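Local structure of prolyl 4-hydroxylase (Phytophthora capsici LT1534, 6IUQ) at residues F13-E18 / V107-A112; V96-A101 / R139-Q144; Q129-F134 / G233-A238; T169-L174 / V206-D211. The protein probably catalyses the iron(II)- and 2-oxoglutarate-dependent 4-hydroxylation of proline residues in protein substrates. All blocks are in the same frame, centred on the assembly; numbering follows the deposited sequence.

The chain first passes through 13-18. Interaction 1 closes a long loop by joining this segment to 107-112. Interaction 2 opens inside that loop, at 96-101, and closes beyond it at 139-144, so the two cross. They also touch, through Leu98 and Leu143 against Leu110. Interaction 3 opens at 129-134, before interaction 2 has closed, and ends at 233-238. It therefore crosses interaction 2 as well. Interaction 4 pairs 169-174 with 206-211 and lies wholly within the span of interaction 3. Interactions 2 and 4 belong to one antiparallel sheet. Interaction 3 ties together loops at the ends of two of its strands, and interaction 1 joins the N-terminal segment to helix 108-115.

Interaction 1: F13-E18 / V107-A112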
loop_
_atom_site.group_PDB
_atom_site.type_symbol
_atom_site.label_atom_id
_atom_site.label_comp_id
_atom_site.label_asym_id
_atom_site.label_seq_id
_atom_site.Cartn_x
_atom_site.Cartn_y
_atom_site.Cartn_z
ATOM N N PHE A 13 -18.027 21.385 4.653
ATOM C CA PHE A 13 -17.075 20.494 5.313
ATOM C C PHE A 13 -16.176 21.215 6.301
ATOM O O PHE A 13 -16.073 22.434 6.296
ATOM C CB PHE A 13 -16.208 19.778 4.279
ATOM C CG PHE A 13 -15.204 20.674 3.614
ATOM C CD1 PHE A 13 -15.578 21.479 2.551
ATOM C CD2 PHE A 13 -13.882 20.701 4.048
ATOM C CE1 PHE A 13 -14.651 22.310 1.933
ATOM C CE2 PHE A 13 -12.946 21.519 3.437
ATOM C CZ PHE A 13 -13.328 22.329 2.375
ATOM N N THR A 14 -15.512 20.433 7.136
ATOM C CA THR A 14 -14.538 20.960 8.076
ATOM C C THR A 14 -13.187 20.303 7.858
ATOM O O THR A 14 -13.071 19.076 7.908
ATOM C CB THR A 14 -14.960 20.714 9.536
ATOM O OG1 THR A 14 -16.340 21.057 9.700
ATOM C CG2 THR A 14 -14.118 21.557 10.466
ATOM N N ARG A 15 -12.169 21.116 7.601
ATOM C CA ARG A 15 -10.807 20.626 7.607
ATOM C C ARG A 15 -10.485 20.241 9.050
ATOM O O ARG A 15 -10.038 21.077 9.827
ATOM C CB ARG A 15 -9.849 21.688 7.085
ATOM C CG ARG A 15 -8.423 21.234 6.932
ATOM C CD ARG A 15 -7.576 22.401 6.478
ATOM N NE ARG A 15 -8.010 22.934 5.185
ATOM C CZ ARG A 15 -7.563 24.080 4.676
ATOM N NH1 ARG A 15 -6.695 24.818 5.362
ATOM N NH2 ARG A 15 -7.994 24.498 3.493
ATOM N N ASP A 16 -10.734 18.981 9.404
ATOM C CA ASP A 16 -10.738 18.569 10.813
ATOM C C ASP A 16 -9.506 17.748 11.206
ATOM O O ASP A 16 -9.577 16.516 11.313
ATOM C CB ASP A 16 -12.017 17.771 11.133
ATOM C CG ASP A 16 -12.356 17.781 12.628
ATOM O OD1 ASP A 16 -11.458 18.112 13.442
ATOM O OD2 ASP A 16 -13.515 17.459 12.990
ATOM N N TYR A 17 -8.403 18.454 11.451
ATOM C CA TYR A 17 -7.119 17.851 11.785
ATOM C C TYR A 17 -7.147 16.976 13.017
ATOM O O TYR A 17 -6.478 15.959 13.060
ATOM C CB TYR A 17 -6.066 18.926 12.020
ATOM C CG TYR A 17 -5.681 19.763 10.827
ATOM C CD1 TYR A 17 -5.206 19.174 9.657
ATOM C CD2 TYR A 17 -5.744 21.157 10.890
ATOM C CE1 TYR A 17 -4.824 19.954 8.572
ATOM C CE2 TYR A 17 -5.362 21.943 9.815
ATOM C CZ TYR A 17 -4.897 21.333 8.661
ATOM O OH TYR A 17 -4.519 22.111 7.590
ATOM N N GLU A 18 -7.883 17.400 14.034
ATOM C CA GLU A 18 -7.981 16.638 15.269
ATOM C C GLU A 18 -8.702 15.304 15.067
ATOM O O GLU A 18 -8.312 14.292 15.647
ATOM C CB GLU A 18 -8.690 17.467 16.347
ATOM C CG GLU A 18 -9.188 16.633 17.519
ATOM C CD GLU A 18 -9.467 17.453 18.765
ATOM O OE1 GLU A 18 -9.552 18.699 18.659
ATOM O OE2 GLU A 18 -9.593 16.840 19.851
ATOM N N VAL A 107 -4.970 23.864 -5.529
ATOM C CA VAL A 107 -5.915 22.990 -4.819
ATOM C C VAL A 107 -5.742 23.017 -3.297
ATOM O O VAL A 107 -5.057 22.169 -2.713
ATOM C CB VAL A 107 -5.793 21.541 -5.324
ATOM C CG1 VAL A 107 -6.598 21.350 -6.612
ATOM C CG2 VAL A 107 -4.318 21.161 -5.551
ATOM N N PRO A 108 -6.397 23.985 -2.643
ATOM C CA PRO A 108 -6.186 24.299 -1.220
ATOM C C PRO A 108 -6.362 23.134 -0.239
ATOM O O PRO A 108 -5.573 23.022 0.717
ATOM C CB PRO A 108 -7.242 25.387 -0.948
ATOM C CG PRO A 108 -7.453 26.037 -2.262
ATOM C CD PRO A 108 -7.371 24.902 -3.268
ATOM N N GLU A 109 -7.375 22.294 -0.435
ATOM C CA GLU A 109 -7.554 21.176 0.477
ATOM C C GLU A 109 -6.472 20.122 0.250
ATOM O O GLU A 109 -6.002 19.489 1.197
ATOM C CB GLU A 109 -8.953 20.555 0.337
ATOM C CG GLU A 109 -10.089 21.522 0.638
ATOM C CD GLU A 109 -9.934 22.212 1.996
ATOM O OE1 GLU A 109 -9.515 21.556 2.983
ATOM O OE2 GLU A 109 -10.219 23.429 2.073
ATOM N N LEU A 110 -6.081 19.916 -1.002
ATOM C CA LEU A 110 -5.000 18.968 -1.265
ATOM C C LEU A 110 -3.675 19.537 -0.773
ATOM O O LEU A 110 -2.831 18.791 -0.290
ATOM C CB LEU A 110 -4.927 18.617 -2.746
ATOM C CG LEU A 110 -6.045 17.700 -3.246
ATOM C CD1 LEU A 110 -6.026 17.587 -4.776
ATOM C CD2 LEU A 110 -5.941 16.320 -2.589
ATOM N N ASP A 111 -3.503 20.857 -0.867
ATOM C CA ASP A 111 -2.284 21.501 -0.390
ATOM C C ASP A 111 -2.189 21.384 1.132
ATOM O O ASP A 111 -1.147 21.036 1.671
ATOM C CB ASP A 111 -2.248 22.968 -0.826
ATOM C CG ASP A 111 -0.896 23.636 -0.562
ATOM O OD1 ASP A 111 0.057 22.947 -0.114
ATOM O OD2 ASP A 111 -0.785 24.859 -0.820
ATOM N N ALA A 112 -3.284 21.665 1.823
ATOM C CA ALA A 112 -3.351 21.480 3.270
ATOM C C ALA A 112 -3.133 20.023 3.678
ATOM O O ALA A 112 -2.544 19.745 4.724
ATOM C CB ALA A 112 -4.689 21.967 3.801
HETATM O O HOH W 1 -1.947 21.869 6.839
#
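Arg15 and Glu109 are the residues of closest backbone approach, with CA atoms 7.9 Å apart. The loop 13-16 leads into helix 17-23 and passes the first turn of helix 108-115. The central motif is a side-on, bidentate salt bridge at the surface. Arg15 NE gives a hydrogen bond to Glu109 OE1 (3.0 Å), and Arg15 NH2 gives one to Glu109 OE2 (2.8 Å). Both oxygens lie near the guanidinium plane. The carboxylate is turned 46° from that plane, so NH2 meets OE2 from above the carboxylate. The Arg15 chain starts out extended and bends at chi3 (-61°), which turns the guanidinium onto its partner. One face of the guanidinium is covered by Ala112 CB, which lies 3.7 Å from Arg15 CZ. The edge of the Phe13 ring points at the same carboxylate, the two planes nearly perpendicular, with Phe13 CZ 3.3 Å from Glu109 OE2. The backbone N atoms of Glu109 and Leu110 are bonded to Glu55, which ties this helix start to helix 46-61. Arg15 CG lies over one face of the Tyr17 ring, toward its rim. A water is hydrogen-bonded to Tyr17 OH (2.7 Å) and donates to Ala112 O (3.1 Å), bridging the two segments.

Interaction 2: V96-A101 / R139-Q144; sequences VDLHDA and RTLKLQ
Val96 and Leu143 form an antiparallel hydrogen-bonded pair, Asp97 and Lys142 form the non-hydrogen-bonded pair beside it, and the ladder gains one more bond past the end of strand 94-97, from Leu98 N to Leu141 O (3.1 Å). Leu143 N bonds to Val96 O (2.9 Å). Val96 N returns one to Leu143 O (3.0 Å). The side chains of Val96 and Leu143 lie side by side and point the same way. Val96 CG1 sits between the backbone N and the carbonyl carbon (chi1 47°), which places it 3.5 Å from Leu143 CB. Leu98 and Leu141 meet at an oblique angle by their methyls, with Leu98 CD1 3.5 Å from Leu141 CD2. This is the edge of the large antiparallel sheet that carries the double-stranded beta-helix core; 94-97 is its outermost strand on this side. On the face of Val96 and Leu143, helix 108-115 covers the leucines through Leu110 and Phe114. Asp97 lies on the other face, with Lys142. Its OD1 accepts from His99 N (2.9 Å), an Asx turn that bends the chain as the strand ends. The same OD1 takes a bond from a water (2.7 Å), and that water accepts from Leu141 N (3.0 Å). The Lys142 chain bends at chi3 and chi4 and reaches a salt bridge with Glu95.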
loop_
_atom_site.group_PDB
_atom_site.type_symbol
_atom_site.label_atom_id
_atom_site.label_comp_id
_atom_site.label_asym_id
_atom_site.label_seq_id
_atom_site.Cartn_x
_atom_site.Cartn_y
_atom_site.Cartn_z
ATOM N N VAL A 96 -0.725 11.995 -10.736
ATOM C CA VAL A 96 -0.050 13.268 -10.539
ATOM C C VAL A 96 0.616 13.286 -9.157
ATOM O O VAL A 96 0.079 12.785 -8.180
ATOM C CB VAL A 96 -1.014 14.469 -10.714
ATOM C CG1 VAL A 96 -2.298 14.259 -9.965
ATOM C CG2 VAL A 96 -0.346 15.758 -10.266
ATOM N N ASP A 97 1.825 13.815 -9.105
ATOM C CA ASP A 97 2.552 13.965 -7.865
ATOM C C ASP A 97 2.362 15.399 -7.391
ATOM O O ASP A 97 2.423 16.324 -8.194
ATOM C CB ASP A 97 4.028 13.626 -8.089
ATOM C CG ASP A 97 4.804 13.516 -6.809
ATOM O OD1 ASP A 97 4.542 14.313 -5.886
ATOM O OD2 ASP A 97 5.680 12.626 -6.731
ATOM N N LEU A 98 2.113 15.594 -6.103
ATOM C CA LEU A 98 1.856 16.945 -5.603
ATOM C C LEU A 98 3.083 17.576 -4.935
ATOM O O LEU A 98 2.945 18.462 -4.090
ATOM C CB LEU A 98 0.670 16.939 -4.632
ATOM C CG LEU A 98 -0.731 16.717 -5.229
ATOM C CD1 LEU A 98 -1.814 17.081 -4.231
ATOM C CD2 LEU A 98 -0.932 17.510 -6.511
ATOM N N HIS A 99 4.278 17.128 -5.324
ATOM C CA HIS A 99 5.526 17.686 -4.799
ATOM C C HIS A 99 5.718 19.135 -5.269
ATOM O O HIS A 99 6.375 19.937 -4.606
ATOM C CB HIS A 99 6.720 16.837 -5.233
ATOM C CG HIS A 99 7.067 16.983 -6.686
ATOM N ND1 HIS A 99 6.506 16.193 -7.670
ATOM C CD2 HIS A 99 7.914 17.829 -7.322
ATOM C CE1 HIS A 99 6.990 16.548 -8.848
ATOM N NE2 HIS A 99 7.846 17.537 -8.665
ATOM N N ASP A 100 5.119 19.446 -6.413
ATOM C CA ASP A 100 5.182 20.769 -7.041
ATOM C C ASP A 100 4.284 21.794 -6.350
ATOM O O ASP A 100 3.065 21.697 -6.455
ATOM C CB ASP A 100 4.772 20.643 -8.512
ATOM C CG ASP A 100 4.980 21.928 -9.306
ATOM O OD1 ASP A 100 5.731 22.824 -8.841
ATOM O OD2 ASP A 100 4.358 22.050 -10.388
ATOM N N ALA A 101 4.882 22.771 -5.660
ATOM C CA ALA A 101 4.128 23.836 -4.985
ATOM C C ALA A 101 3.261 24.648 -5.951
ATOM O O ALA A 101 2.219 25.183 -5.562
ATOM C CB ALA A 101 5.073 24.770 -4.241
ATOM N N ARG A 139 8.328 12.448 2.019
ATOM C CA ARG A 139 6.918 12.110 1.888
ATOM C C ARG A 139 6.594 12.262 0.406
ATOM O O ARG A 139 7.177 13.101 -0.284
ATOM C CB ARG A 139 6.007 13.009 2.757
ATOM C CG ARG A 139 5.674 14.346 2.090
ATOM C CD ARG A 139 4.931 15.315 2.995
ATOM N NE ARG A 139 5.640 15.555 4.252
ATOM C CZ ARG A 139 5.318 16.521 5.106
ATOM N NH1 ARG A 139 4.316 17.334 4.816
ATOM N NH2 ARG A 139 5.995 16.690 6.244
ATOM N N THR A 140 5.688 11.429 -0.085
ATOM C CA THR A 140 5.207 11.528 -1.457
ATOM C C THR A 140 3.708 11.522 -1.396
ATOM O O THR A 140 3.133 10.688 -0.705
ATOM C CB THR A 140 5.682 10.341 -2.353
ATOM O OG1 THR A 140 7.092 10.416 -2.572
ATOM C CG2 THR A 140 4.963 10.344 -3.698
ATOM N N LEU A 141 3.063 12.423 -2.119
ATOM C CA LEU A 141 1.614 12.395 -2.190
ATOM C C LEU A 141 1.196 12.221 -3.642
ATOM O O LEU A 141 1.354 13.124 -4.462
ATOM C CB LEU A 141 1.020 13.671 -1.589
ATOM C CG LEU A 141 -0.457 13.637 -1.213
ATOM C CD1 LEU A 141 -0.668 14.479 0.047
ATOM C CD2 LEU A 141 -1.336 14.115 -2.353
ATOM N N LYS A 142 0.662 11.052 -3.962
ATOM C CA LYS A 142 0.313 10.737 -5.343
ATOM C C LYS A 142 -1.210 10.625 -5.530
ATOM O O LYS A 142 -1.908 10.033 -4.704
ATOM C CB LYS A 142 1.016 9.446 -5.778
ATOM C CG LYS A 142 0.768 9.038 -7.220
ATOM C CD LYS A 142 1.615 7.831 -7.662
ATOM C CE LYS A 142 0.967 6.478 -7.289
ATOM N NZ LYS A 142 -0.408 6.241 -7.862
ATOM N N LEU A 143 -1.718 11.228 -6.603
ATOM C CA LEU A 143 -3.107 11.065 -7.001
ATOM C C LEU A 143 -3.189 10.101 -8.175
ATOM O O LEU A 143 -2.358 10.144 -9.075
ATOM C CB LEU A 143 -3.731 12.404 -7.377
ATOM C CG LEU A 143 -3.590 13.536 -6.366
ATOM C CD1 LEU A 143 -4.281 14.783 -6.886
ATOM C CD2 LEU A 143 -4.163 13.117 -5.017
ATOM N N GLN A 144 -4.190 9.226 -8.161
ATOM C CA GLN A 144 -4.335 8.242 -9.219
ATOM C C GLN A 144 -5.775 8.097 -9.678
ATOM O O GLN A 144 -6.682 7.919 -8.865
ATOM C CB GLN A 144 -3.814 6.883 -8.767
ATOM C CG GLN A 144 -4.054 5.785 -9.789
ATOM C CD GLN A 144 -3.447 4.458 -9.395
ATOM O OE1 GLN A 144 -4.130 3.591 -8.844
ATOM N NE2 GLN A 144 -2.157 4.286 -9.682
HETATM O O HOH W 2 4.692 14.719 -3.189
#

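Interaction 3: Q129-F134 / G233-A238; sequences QYDLQF and GAKVNA
The Asp131 carboxylate is the flat group at the centre of this contact. The Ala234 methyl lies over one of its faces, almost straight above OD2, with Ala234 CB 3.2 Å from Asp131 OD2. Lys235 CG lies at the edge, close to the carboxylate plane and 4.0 Å from Asp131 OD2. The Asp131 chi1 of -157° swings the carboxylate out over Ala234. Lys235 NZ is 5.7 Å from Asp131 OD2, too far for a salt bridge. The lysine chain bends at chi3 and brings NZ to Gln129 O in a weak hydrogen bond of 3.2 Å. The backbones meet once, at Leu132 and Gly233, with CA atoms 4.6 Å apart. Beside this bridge Ala234 N donates to Asp131 O (3.2 Å). A water donates to Tyr130 O (2.6 Å) and accepts from Lys235 N (3.2 Å). Tyr130 leaves the backbone pointing away from 233-238. Its OH is bonded to Asp33 and Gln209, and its ring makes a cation-pi contact with Lys167. Residues 233-236 form a type I beta turn just after strand 224-232. The contact is a single beta bridge that joins this turn to the loop before strand 139-146, at one end of the large sheet.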
loop_
_atom_site.group_PDB
_atom_site.type_symbol
_atom_site.label_atom_id
_atom_site.label_comp_id
_atom_site.label_asym_id
_atom_site.label_seq_id
_atom_site.Cartn_x
_atom_site.Cartn_y
_atom_site.Cartn_z
ATOM N N GLN A 129 9.980 3.428 16.536
ATOM C CA GLN A 129 11.014 2.578 15.966
ATOM C C GLN A 129 11.088 2.653 14.435
ATOM O O GLN A 129 12.110 2.283 13.856
ATOM C CB GLN A 129 10.819 1.125 16.410
ATOM C CG GLN A 129 9.487 0.479 16.052
ATOM C CD GLN A 129 8.414 0.696 17.122
ATOM O OE1 GLN A 129 8.401 1.709 17.821
ATOM N NE2 GLN A 129 7.523 -0.263 17.254
ATOM N N TYR A 130 10.028 3.132 13.781
ATOM C CA TYR A 130 10.021 3.188 12.315
ATOM C C TYR A 130 10.875 4.343 11.801
ATOM O O TYR A 130 11.239 4.375 10.624
ATOM C CB TYR A 130 8.605 3.345 11.750
ATOM C CG TYR A 130 7.661 2.177 11.944
ATOM C CD1 TYR A 130 8.048 1.013 12.620
ATOM C CD2 TYR A 130 6.371 2.237 11.421
ATOM C CE1 TYR A 130 7.161 -0.033 12.792
ATOM C CE2 TYR A 130 5.478 1.202 11.605
ATOM C CZ TYR A 130 5.874 0.080 12.283
ATOM O OH TYR A 130 4.968 -0.931 12.432
ATOM N N ASP A 131 11.142 5.306 12.675
ATOM C CA ASP A 131 12.029 6.419 12.355
ATOM C C ASP A 131 11.545 7.219 11.149
ATOM O O ASP A 131 12.314 7.494 10.230
ATOM C CB ASP A 131 13.438 5.899 12.089
ATOM C CG ASP A 131 14.493 6.955 12.302
ATOM O OD1 ASP A 131 14.120 8.103 12.646
ATOM O OD2 ASP A 131 15.692 6.638 12.115
ATOM N N LEU A 132 10.267 7.586 11.147
ATOM C CA LEU A 132 9.692 8.297 10.011
ATOM C C LEU A 132 10.204 9.740 9.954
ATOM O O LEU A 132 10.599 10.320 10.962
ATOM C CB LEU A 132 8.159 8.263 10.077
ATOM C CG LEU A 132 7.540 6.865 10.060
ATOM C CD1 LEU A 132 6.036 6.943 10.231
ATOM C CD2 LEU A 132 7.914 6.073 8.787
ATOM N N GLN A 133 10.195 10.311 8.761
ATOM C CA GLN A 133 10.805 11.603 8.538
ATOM C C GLN A 133 9.790 12.703 8.227
ATOM O O GLN A 133 8.865 12.512 7.435
ATOM C CB GLN A 133 11.812 11.496 7.399
ATOM C CG GLN A 133 12.886 10.413 7.570
ATOM C CD GLN A 133 13.920 10.793 8.593
ATOM O OE1 GLN A 133 13.941 10.260 9.704
ATOM N NE2 GLN A 133 14.781 11.735 8.236
ATOM N N PHE A 134 9.996 13.868 8.835
ATOM C CA PHE A 134 9.116 15.003 8.644
ATOM C C PHE A 134 9.465 15.863 7.428
ATOM O O PHE A 134 8.641 16.647 6.945
ATOM C CB PHE A 134 9.116 15.847 9.901
ATOM C CG PHE A 134 8.306 15.254 11.021
ATOM C CD1 PHE A 134 8.883 14.382 11.926
ATOM C CD2 PHE A 134 6.963 15.572 11.167
ATOM C CE1 PHE A 134 8.140 13.839 12.971
ATOM C CE2 PHE A 134 6.211 15.029 12.208
ATOM C CZ PHE A 134 6.794 14.162 13.108
ATOM N N GLY A 233 11.152 5.798 5.857
ATOM C CA GLY A 233 11.808 5.463 7.104
ATOM C C GLY A 233 13.317 5.493 6.928
ATOM O O GLY A 233 13.840 5.052 5.897
ATOM N N ALA A 234 14.025 6.003 7.931
ATOM C CA ALA A 234 15.477 6.121 7.847
ATOM C C ALA A 234 16.198 4.757 7.880
ATOM O O ALA A 234 17.335 4.645 7.425
ATOM C CB ALA A 234 15.989 7.015 8.981
ATOM N N LYS A 235 15.543 3.732 8.417
ATOM C CA LYS A 235 16.202 2.447 8.682
ATOM C C LYS A 235 15.714 1.326 7.789
ATOM O O LYS A 235 15.973 0.153 8.062
ATOM C CB LYS A 235 15.997 2.023 10.132
ATOM C CG LYS A 235 16.672 2.928 11.143
ATOM C CD LYS A 235 16.643 2.290 12.523
ATOM C CE LYS A 235 15.220 1.930 12.926
ATOM N NZ LYS A 235 15.138 1.366 14.309
ATOM N N VAL A 236 15.006 1.681 6.726
ATOM C CA VAL A 236 14.433 0.673 5.856
ATOM C C VAL A 236 15.529 0.046 4.974
ATOM O O VAL A 236 16.545 0.673 4.683
ATOM C CB VAL A 236 13.282 1.274 5.010
ATOM C CG1 VAL A 236 13.821 1.970 3.768
ATOM C CG2 VAL A 236 12.316 0.208 4.630
ATOM N N ASN A 237 15.316 -1.208 4.585
ATOM C CA ASN A 237 16.269 -1.991 3.790
ATOM C C ASN A 237 17.640 -2.160 4.472
ATOM O O ASN A 237 18.667 -2.238 3.817
ATOM C CB ASN A 237 16.412 -1.376 2.397
ATOM C CG ASN A 237 15.135 -1.528 1.578
ATOM O OD1 ASN A 237 14.458 -2.546 1.667
ATOM N ND2 ASN A 237 14.802 -0.518 0.786
ATOM N N ALA A 238 17.604 -2.256 5.796
ATOM C CA ALA A 238 18.764 -2.510 6.637
ATOM C C ALA A 238 19.308 -3.928 6.443
ATOM O O ALA A 238 18.610 -4.793 5.910
ATOM C CB ALA A 238 18.391 -2.282 8.117
HETATM O O HOH W 3 12.524 2.864 8.894
#

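Interaction 4: T169-L174 / V206-D211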
loop_
_atom_site.group_PDB
_atom_site.type_symbol
_atom_site.label_atom_id
_atom_site.label_comp_id
_atom_site.label_asym_id
_atom_site.label_seq_id
_atom_site.Cartn_x
_atom_site.Cartn_y
_atom_site.Cartn_z
ATOM N N THR A 169 2.667 2.839 3.861
ATOM C CA THR A 169 1.779 3.209 2.774
ATOM C C THR A 169 0.430 3.639 3.325
ATOM O O THR A 169 -0.148 2.956 4.166
ATOM C CB THR A 169 1.570 2.046 1.793
ATOM O OG1 THR A 169 2.833 1.686 1.201
ATOM C CG2 THR A 169 0.553 2.447 0.720
ATOM N N CYS A 170 -0.061 4.783 2.854
ATOM C CA CYS A 170 -1.336 5.304 3.305
ATOM C C CYS A 170 -2.240 5.581 2.120
ATOM O O CYS A 170 -1.959 6.457 1.296
ATOM C CB CYS A 170 -1.147 6.575 4.133
ATOM S SG CYS A 170 -2.750 7.331 4.546
ATOM N N LEU A 171 -3.319 4.814 2.036
ATOM C CA LEU A 171 -4.248 4.909 0.917
ATOM C C LEU A 171 -5.566 5.534 1.356
ATOM O O LEU A 171 -6.189 5.068 2.304
ATOM C CB LEU A 171 -4.481 3.521 0.312
ATOM C CG LEU A 171 -3.262 2.841 -0.345
ATOM C CD1 LEU A 171 -3.534 1.392 -0.628
ATOM C CD2 LEU A 171 -2.938 3.516 -1.653
ATOM N N LEU A 172 -5.981 6.595 0.675
ATOM C CA LEU A 172 -7.304 7.166 0.873
ATOM C C LEU A 172 -8.183 6.911 -0.340
ATOM O O LEU A 172 -7.892 7.387 -1.449
ATOM C CB LEU A 172 -7.233 8.667 1.142
ATOM C CG LEU A 172 -8.601 9.381 1.189
ATOM C CD1 LEU A 172 -9.573 8.777 2.183
ATOM C CD2 LEU A 172 -8.432 10.868 1.468
ATOM N N TYR A 173 -9.258 6.158 -0.123
ATOM C CA TYR A 173 -10.170 5.793 -1.196
ATOM C C TYR A 173 -11.356 6.760 -1.264
ATOM O O TYR A 173 -11.850 7.247 -0.242
ATOM C CB TYR A 173 -10.643 4.342 -1.025
ATOM C CG TYR A 173 -9.509 3.365 -1.265
ATOM C CD1 TYR A 173 -8.906 3.283 -2.516
ATOM C CD2 TYR A 173 -9.011 2.571 -0.238
ATOM C CE1 TYR A 173 -7.862 2.422 -2.750
ATOM C CE2 TYR A 173 -7.960 1.707 -0.456
ATOM C CZ TYR A 173 -7.394 1.634 -1.721
ATOM O OH TYR A 173 -6.348 0.791 -1.975
ATOM N N LEU A 174 -11.801 7.030 -2.486
ATOM C CA LEU A 174 -12.712 8.127 -2.740
ATOM C C LEU A 174 -13.749 7.777 -3.802
ATOM O O LEU A 174 -14.001 8.560 -4.712
ATOM C CB LEU A 174 -11.919 9.367 -3.159
ATOM C CG LEU A 174 -11.027 10.008 -2.090
ATOM C CD1 LEU A 174 -10.126 11.074 -2.662
ATOM C CD2 LEU A 174 -11.870 10.619 -0.997
ATOM N N VAL A 206 -6.517 2.923 4.224
ATOM C CA VAL A 206 -5.737 1.719 4.514
ATOM C C VAL A 206 -4.290 2.126 4.779
ATOM O O VAL A 206 -3.713 2.901 4.021
ATOM C CB VAL A 206 -5.776 0.695 3.367
ATOM C CG1 VAL A 206 -5.076 -0.608 3.796
ATOM C CG2 VAL A 206 -7.201 0.403 2.942
ATOM N N LEU A 207 -3.733 1.649 5.885
ATOM C CA LEU A 207 -2.321 1.815 6.177
ATOM C C LEU A 207 -1.743 0.440 6.126
ATOM O O LEU A 207 -2.362 -0.495 6.657
ATOM C CB LEU A 207 -2.059 2.414 7.557
ATOM C CG LEU A 207 -2.774 3.703 7.950
ATOM C CD1 LEU A 207 -2.372 4.097 9.343
ATOM C CD2 LEU A 207 -2.473 4.821 6.967
ATOM N N PHE A 208 -0.583 0.301 5.484
ATOM C CA PHE A 208 0.147 -0.944 5.579
ATOM C C PHE A 208 1.672 -0.759 5.463
ATOM O O PHE A 208 2.161 0.321 5.159
ATOM C CB PHE A 208 -0.408 -1.955 4.555
ATOM C CG PHE A 208 -0.315 -1.548 3.099
ATOM C CD1 PHE A 208 0.875 -1.693 2.389
ATOM C CD2 PHE A 208 -1.450 -1.172 2.398
ATOM C CE1 PHE A 208 0.945 -1.377 1.021
ATOM C CE2 PHE A 208 -1.383 -0.859 1.035
ATOM C CZ PHE A 208 -0.173 -0.977 0.341
ATOM N N GLN A 209 2.411 -1.817 5.765
ATOM C CA GLN A 209 3.872 -1.777 5.742
ATOM C C GLN A 209 4.393 -1.777 4.307
ATOM O O GLN A 209 4.160 -2.721 3.571
ATOM C CB GLN A 209 4.442 -2.974 6.501
ATOM C CG GLN A 209 3.826 -3.169 7.901
ATOM C CD GLN A 209 4.449 -2.239 8.943
ATOM O OE1 GLN A 209 5.455 -1.569 8.674
ATOM N NE2 GLN A 209 3.839 -2.171 10.125
ATOM N N SER A 210 5.094 -0.729 3.898
ATOM C CA SER A 210 5.603 -0.692 2.538
ATOM C C SER A 210 6.632 -1.813 2.285
ATOM O O SER A 210 6.648 -2.390 1.191
ATOM C CB SER A 210 6.200 0.678 2.225
ATOM O OG SER A 210 5.262 1.714 2.562
ATOM N N ASP A 211 7.461 -2.148 3.285
ATOM C CA ASP A 211 8.525 -3.131 3.060
ATOM C C ASP A 211 8.196 -4.574 3.454
ATOM O O ASP A 211 8.998 -5.467 3.172
ATOM C CB ASP A 211 9.812 -2.718 3.768
ATOM C CG ASP A 211 9.591 -2.336 5.204
ATOM O OD1 ASP A 211 8.418 -2.159 5.613
ATOM O OD2 ASP A 211 10.597 -2.198 5.925
#
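Thr169 OG1 is gripped by three groups. Ser210 OG donates to it (2.8 Å), Asp158 OD2 is hydrogen-bonded to it, and Trp230 NE1 adds a weak bond. Asp158 is an iron ligand, so this buried hydroxyl is a second-shell group that would position it. The same threonine packs on Phe208, and the two side chains point the same way from paired strands. Thr169 CB lies over one face of the Phe208 ring, 3.8 Å from the ring centroid and 20° off its normal, a CH-pi contact. Phe208 CG sits between its backbone N and carbonyl carbon (chi1 61°), which turns one ring face to the threonine. Leu171 CD1 meets the ring edge, 3.5 Å from Phe208 CE2. Further along, Val206 CG2 abuts the Tyr173 ring edge, 3.7 Å from Tyr173 CE2. On the opposite face of the sheet, Cys170 SG touches Leu207 CD2 at 3.5 Å.

The backbones run antiparallel, with 159° between the strand directions. Thr169 N to Phe208 O (2.9 Å) and its return bond close one hydrogen-bonded pair. Leu171 N to Val206 O (2.8 Å) and its return bond close the next. Cys170 and Leu207 form the non-hydrogen-bonded pair between them. The Phe208 side chain is about 5 Å from the iron(II) at its nearest, and its ring meets that of the ligand His215. This strand pair, with Phe208 beside the metal, belongs to the double-stranded beta-helix core, whose His156, Asp158 and His215 make the two-histidine, one-carboxylate facial triad of 2-oxoglutarate oxygenases.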